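PDB 3D7L: Lin1944 protein from Listeria innocua, which is of unknown function but belongs to the short-chain dehydrogenase/reductase family and is probably an oxidoreductase. Local coordinates for residues D[120-125]-D[169-174]; D[12-17]-D[160-165]. One frame throughout, in Å; residues are numbered along the deposited sequence.

Lin1944 illustrates how segments that follow different strands of a Rossmann-type sheet, far apart in sequence, come to meet. From the N terminus, the turn and helix start at 12-17 come first, after strand 5-9, and they meet 160-165, 143 residues later; interaction 2 thereby closes the longer loop and joins the start of helix 14-23 to the connection after strand 151-157. Within that span the chain passes through 120-125, whose partner 169-174 lies beyond 160-165, so the two closures cross and do not nest. Interaction 1 joins the loop before helix 126-142 to the loop between helices 164-167 and 179-191. The centres are about 17 Å apart, and Trp164 packs against 169-174, linking the two.

Interaction 1: residues D[120-125]-D[169-174]; sequences DPIVQG and PFFEGF
Val123 and Phe170 meet through a water molecule that donates to both backbone carbonyls, lying 2.7 Å from Val123 O and 2.9 Å from Phe170 O. The carbonyl of Phe170 is also approached by carbon, since Ile122 CD1 comes within 3.5 Å of Phe170 O. Ile122 carries the apolar part of the contact. With chi1 at 59°, its CG1 is wedged between the two backbone branches and sends CD1 over one face of the Phe171 ring in a CH-pi contact, 3.9 Å from the centroid and off-centre. The other branch serves a second ring: Ile122 CG2 is 3.5 Å from Phe174 CE2. The two phenylalanines brace each other, with CD2 of Phe171 placed above the centre of the Phe174 ring. Both loops contain a type II beta turn, from Ile122 to Gly125 and from Phe171 to Phe174. In the SDR fold they belong to the connections that follow the fifth and sixth strands of the sheet, and 120-125 leads straight into helix 126-142. At CZ, which Ile122 CG2 also meets, Asp120 O lies at the ring edge, near its plane, 3.4 Å from Phe174 CZ, while the Asp120 carboxylate lies close to CE1 and CZ, its plane turned 30° from the ring. Gln124 OE1 points to the edge of the Phe170 ring, 3.5 Å from Phe170 CE1, the amide and ring nearly perpendicular (89°). The amide's NE2 is held by the carbonyl of Phe71, whose ring meets Phe170 edge-to-face, and the backbone N of Gln124 bonds to Glu145 of the second subunit.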
loop_
_atom_site.group_PDB
_atom_site.type_symbol
_atom_site.label_atom_id
_atom_site.label_comp_id
_atom_site.label_asym_id
_atom_site.label_seq_id
_atom_site.Cartn_x
_atom_site.Cartn_y
_atom_site.Cartn_z
ATOM N N ASP D 120 -6.573 8.013 -9.754
ATOM C CA ASP D 120 -7.774 8.652 -10.313
ATOM C C ASP D 120 -8.947 7.890 -9.712
ATOM O O ASP D 120 -9.538 7.029 -10.387
ATOM C CB ASP D 120 -7.746 8.468 -11.836
ATOM C CG ASP D 120 -8.717 9.369 -12.572
ATOM O OD1 ASP D 120 -9.671 9.934 -11.961
ATOM O OD2 ASP D 120 -8.526 9.500 -13.799
ATOM N N PRO D 121 -9.243 8.154 -8.420
ATOM C CA PRO D 121 -10.083 7.212 -7.666
ATOM C C PRO D 121 -11.553 7.192 -8.055
ATOM O O PRO D 121 -12.096 8.196 -8.553
ATOM C CB PRO D 121 -9.925 7.675 -6.217
ATOM C CG PRO D 121 -9.568 9.121 -6.305
ATOM C CD PRO D 121 -8.783 9.281 -7.583
ATOM N N ILE D 122 -12.192 6.048 -7.802
ATOM C CA ILE D 122 -13.631 5.888 -8.039
ATOM C C ILE D 122 -14.349 5.362 -6.784
ATOM O O ILE D 122 -13.724 4.777 -5.878
ATOM C CB ILE D 122 -13.905 4.942 -9.236
ATOM C CG1 ILE D 122 -13.292 3.560 -8.964
ATOM C CG2 ILE D 122 -13.427 5.599 -10.568
ATOM C CD1 ILE D 122 -13.895 2.444 -9.774
ATOM N N VAL D 123 -15.661 5.543 -6.753
ATOM C CA VAL D 123 -16.474 4.964 -5.693
ATOM C C VAL D 123 -16.346 3.435 -5.798
ATOM O O VAL D 123 -16.341 2.872 -6.901
ATOM C CB VAL D 123 -17.944 5.436 -5.756
ATOM C CG1 VAL D 123 -18.790 4.718 -4.707
ATOM C CG2 VAL D 123 -18.043 6.980 -5.594
ATOM N N GLN D 124 -16.218 2.798 -4.640
ATOM C CA GLN D 124 -15.911 1.363 -4.482
ATOM C C GLN D 124 -14.440 0.967 -4.637
ATOM O O GLN D 124 -14.075 -0.213 -4.430
ATOM C CB GLN D 124 -16.802 0.492 -5.376
ATOM C CG GLN D 124 -18.261 0.658 -5.057
ATOM C CD GLN D 124 -19.139 -0.390 -5.713
ATOM O OE1 GLN D 124 -20.134 -0.060 -6.358
ATOM N NE2 GLN D 124 -18.782 -1.654 -5.547
ATOM N N GLY D 125 -13.592 1.945 -4.969
ATOM C CA GLY D 125 -12.200 1.658 -5.262
ATOM C C GLY D 125 -11.180 1.741 -4.131
ATOM O O GLY D 125 -10.013 1.509 -4.387
ATOM N N PRO D 169 -20.216 1.314 -15.995
ATOM C CA PRO D 169 -21.019 1.940 -14.919
ATOM C C PRO D 169 -20.195 2.439 -13.720
ATOM O O PRO D 169 -20.639 3.332 -12.993
ATOM C CB PRO D 169 -21.944 0.804 -14.473
ATOM C CG PRO D 169 -22.118 -0.023 -15.708
ATOM C CD PRO D 169 -20.729 -0.037 -16.323
ATOM N N PHE D 170 -19.012 1.862 -13.533
ATOM C CA PHE D 170 -18.137 2.196 -12.400
ATOM C C PHE D 170 -17.065 3.215 -12.742
ATOM O O PHE D 170 -16.407 3.733 -11.833
ATOM C CB PHE D 170 -17.490 0.911 -11.820
ATOM C CG PHE D 170 -18.496 -0.088 -11.368
ATOM C CD1 PHE D 170 -19.172 0.091 -10.167
ATOM C CD2 PHE D 170 -18.844 -1.165 -12.198
ATOM C CE1 PHE D 170 -20.146 -0.820 -9.757
ATOM C CE2 PHE D 170 -19.823 -2.082 -11.807
ATOM C CZ PHE D 170 -20.480 -1.903 -10.582
ATOM N N PHE D 171 -16.881 3.482 -14.041
ATOM C CA PHE D 171 -15.788 4.320 -14.535
ATOM C C PHE D 171 -16.352 5.360 -15.508
ATOM O O PHE D 171 -15.774 5.627 -16.564
ATOM C CB PHE D 171 -14.761 3.459 -15.261
ATOM C CG PHE D 171 -13.857 2.678 -14.346
ATOM C CD1 PHE D 171 -14.179 1.397 -13.969
ATOM C CD2 PHE D 171 -12.655 3.226 -13.906
ATOM C CE1 PHE D 171 -13.315 0.665 -13.126
ATOM C CE2 PHE D 171 -11.790 2.528 -13.066
ATOM C CZ PHE D 171 -12.120 1.232 -12.683
ATOM N N GLU D 172 -17.506 5.921 -15.169
ATOM C CA GLU D 172 -18.187 6.827 -16.104
ATOM C C GLU D 172 -17.293 8.030 -16.465
ATOM O O GLU D 172 -16.681 8.650 -15.595
ATOM C CB GLU D 172 -19.531 7.284 -15.530
ATOM C CG GLU D 172 -20.553 6.170 -15.467
ATOM C CD GLU D 172 -21.763 6.552 -14.661
ATOM O OE1 GLU D 172 -21.626 6.768 -13.439
ATOM O OE2 GLU D 172 -22.859 6.632 -15.244
ATOM N N GLY D 173 -17.186 8.329 -17.754
ATOM C CA GLY D 173 -16.323 9.444 -18.171
ATOM C C GLY D 173 -14.843 9.101 -18.308
ATOM O O GLY D 173 -14.041 9.947 -18.707
ATOM N N PHE D 174 -14.471 7.874 -17.976
ATOM C CA PHE D 174 -13.099 7.408 -18.199
ATOM C C PHE D 174 -12.971 7.091 -19.703
ATOM O O PHE D 174 -13.984 6.976 -20.430
ATOM C CB PHE D 174 -12.780 6.154 -17.347
ATOM C CG PHE D 174 -12.314 6.443 -15.914
ATOM C CD1 PHE D 174 -11.017 6.092 -15.506
ATOM C CD2 PHE D 174 -13.183 7.027 -14.966
ATOM C CE1 PHE D 174 -10.583 6.303 -14.174
ATOM C CE2 PHE D 174 -12.768 7.238 -13.625
ATOM C CZ PHE D 174 -11.467 6.891 -13.226
HETATM O O HOH W 1 -17.564 3.665 -9.199
#

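Interaction 2: residues D[12-17]-D[160-165]; sequences SGTLGS and LEESWD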
loop_
_atom_site.group_PDB
_atom_site.type_symbol
_atom_site.label_atom_id
_atom_site.label_comp_id
_atom_site.label_asym_id
_atom_site.label_seq_id
_atom_site.Cartn_x
_atom_site.Cartn_y
_atom_site.Cartn_z
ATOM N N SER D 12 -4.494 -16.379 -17.794
ATOM C CA SER D 12 -5.845 -16.579 -18.331
ATOM C C SER D 12 -6.773 -15.358 -18.199
ATOM O O SER D 12 -7.839 -15.331 -18.812
ATOM C CB SER D 12 -6.501 -17.801 -17.682
ATOM O OG SER D 12 -6.805 -17.503 -16.332
ATOM N N GLY D 13 -6.362 -14.358 -17.412
ATOM C CA GLY D 13 -7.126 -13.106 -17.251
ATOM C C GLY D 13 -7.108 -12.270 -18.523
ATOM O O GLY D 13 -6.335 -12.549 -19.455
ATOM N N THR D 14 -7.958 -11.251 -18.576
ATOM C CA THR D 14 -8.023 -10.380 -19.753
ATOM C C THR D 14 -6.649 -9.764 -19.996
ATOM O O THR D 14 -6.061 -9.934 -21.067
ATOM C CB THR D 14 -9.038 -9.236 -19.572
ATOM O OG1 THR D 14 -10.311 -9.771 -19.179
ATOM C CG2 THR D 14 -9.194 -8.450 -20.866
ATOM N N LEU D 15 -6.139 -9.075 -18.973
ATOM C CA LEU D 15 -4.817 -8.483 -19.051
ATOM C C LEU D 15 -3.721 -9.540 -19.280
ATOM O O LEU D 15 -2.955 -9.428 -20.233
ATOM C CB LEU D 15 -4.528 -7.634 -17.805
ATOM C CG LEU D 15 -3.112 -7.048 -17.720
ATOM C CD1 LEU D 15 -2.746 -6.232 -18.960
ATOM C CD2 LEU D 15 -2.957 -6.235 -16.420
ATOM N N GLY D 16 -3.668 -10.562 -18.423
ATOM C CA GLY D 16 -2.689 -11.653 -18.553
ATOM C C GLY D 16 -2.582 -12.280 -19.941
ATOM O O GLY D 16 -1.484 -12.630 -20.415
ATOM N N SER D 17 -3.721 -12.445 -20.600
ATOM C CA SER D 17 -3.730 -13.126 -21.874
ATOM C C SER D 17 -3.204 -12.214 -22.983
ATOM O O SER D 17 -2.554 -12.686 -23.916
ATOM C CB SER D 17 -5.113 -13.684 -22.179
ATOM O OG SER D 17 -6.069 -12.642 -22.247
ATOM N N LEU D 160 -9.629 -1.432 -18.998
ATOM C CA LEU D 160 -9.441 -1.992 -20.356
ATOM C C LEU D 160 -10.663 -1.884 -21.276
ATOM O O LEU D 160 -11.796 -2.141 -20.856
ATOM C CB LEU D 160 -9.002 -3.455 -20.297
ATOM C CG LEU D 160 -7.834 -3.795 -19.372
ATOM C CD1 LEU D 160 -7.542 -5.274 -19.465
ATOM C CD2 LEU D 160 -6.598 -2.952 -19.740
ATOM N N GLU D 161 -10.423 -1.523 -22.538
ATOM C CA GLU D 161 -11.471 -1.535 -23.550
ATOM C C GLU D 161 -12.219 -2.880 -23.556
ATOM O O GLU D 161 -13.451 -2.919 -23.651
ATOM C CB GLU D 161 -10.883 -1.287 -24.948
ATOM C CG GLU D 161 -10.306 0.108 -25.143
ATOM C CD GLU D 161 -9.841 0.367 -26.560
ATOM O OE1 GLU D 161 -9.604 -0.599 -27.314
ATOM O OE2 GLU D 161 -9.704 1.547 -26.922
ATOM N N GLU D 162 -11.475 -3.983 -23.454
ATOM C CA GLU D 162 -12.098 -5.306 -23.484
ATOM C C GLU D 162 -12.881 -5.662 -22.214
ATOM O O GLU D 162 -13.541 -6.696 -22.169
ATOM C CB GLU D 162 -11.108 -6.415 -23.869
ATOM C CG GLU D 162 -9.626 -6.133 -23.638
ATOM C CD GLU D 162 -9.010 -5.165 -24.639
ATOM O OE1 GLU D 162 -8.875 -5.478 -25.845
ATOM O OE2 GLU D 162 -8.636 -4.075 -24.196
ATOM N N SER D 163 -12.803 -4.801 -21.202
ATOM C CA SER D 163 -13.623 -4.917 -19.990
ATOM C C SER D 163 -14.666 -3.797 -19.849
ATOM O O SER D 163 -15.459 -3.823 -18.921
ATOM C CB SER D 163 -12.725 -4.919 -18.750
ATOM O OG SER D 163 -11.841 -6.024 -18.749
ATOM N N TRP D 164 -14.658 -2.839 -20.778
ATOM C CA TRP D 164 -15.497 -1.634 -20.737
ATOM C C TRP D 164 -17.001 -1.911 -20.735
ATOM O O TRP D 164 -17.781 -1.195 -20.095
ATOM C CB TRP D 164 -15.170 -0.753 -21.944
ATOM C CG TRP D 164 -15.785 0.621 -21.924
ATOM C CD1 TRP D 164 -16.629 1.149 -22.855
ATOM C CD2 TRP D 164 -15.578 1.639 -20.942
ATOM N NE1 TRP D 164 -16.966 2.438 -22.518
ATOM C CE2 TRP D 164 -16.313 2.771 -21.355
ATOM C CE3 TRP D 164 -14.820 1.718 -19.761
ATOM C CZ2 TRP D 164 -16.326 3.964 -20.621
ATOM C CZ3 TRP D 164 -14.840 2.913 -19.026
ATOM C CH2 TRP D 164 -15.593 4.008 -19.460
ATOM N N ASP D 165 -17.388 -2.928 -21.497
ATOM C CA ASP D 165 -18.725 -3.523 -21.470
ATOM C C ASP D 165 -19.242 -3.715 -20.042
ATOM O O ASP D 165 -20.327 -3.255 -19.703
ATOM C CB ASP D 165 -18.666 -4.863 -22.215
ATOM C CG ASP D 165 -17.223 -5.387 -22.360
ATOM O OD1 ASP D 165 -16.838 -6.288 -21.570
ATOM O OD2 ASP D 165 -16.468 -4.867 -23.247
#
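Thr14 and Leu160 meet methyl to methyl in a small apolar contact at the surface: Thr14 CG2 lies 3.8 Å from Leu160 CD1, the two side chains running antiparallel alongside one another. The same threonine methyl, set anti to its own backbone N, also rests on the aliphatic stem of Glu162, with Thr14 CG2 3.6 Å from Glu162 CG. Leu15, the next residue of the helix, adds its CB, 4.2 Å from Leu160 CD1, so that this one leucine methyl touches two successive residues of the helix start. Among polar groups the approach is looser. Thr14 OG1 and Ser163 OG stand 4.1 Å apart, too far for a hydrogen bond. The carboxylate of Glu162 turns elsewhere through a kink at chi2 (-74°), and OE2 accepts from the backbone N of Ala179. Gly13, at the N-cap position, and Gly16 belong to the glycine-rich turn that in SDR relatives binds the dinucleotide cofactor, so Thr14 probably lies near the corresponding site. The contact thus joins the start of helix 14-23, after strand 5-9, to the stretch between strand 151-157 and helix 164-167, while helix 179-191 packs against both Leu15 and Leu160 through Val182.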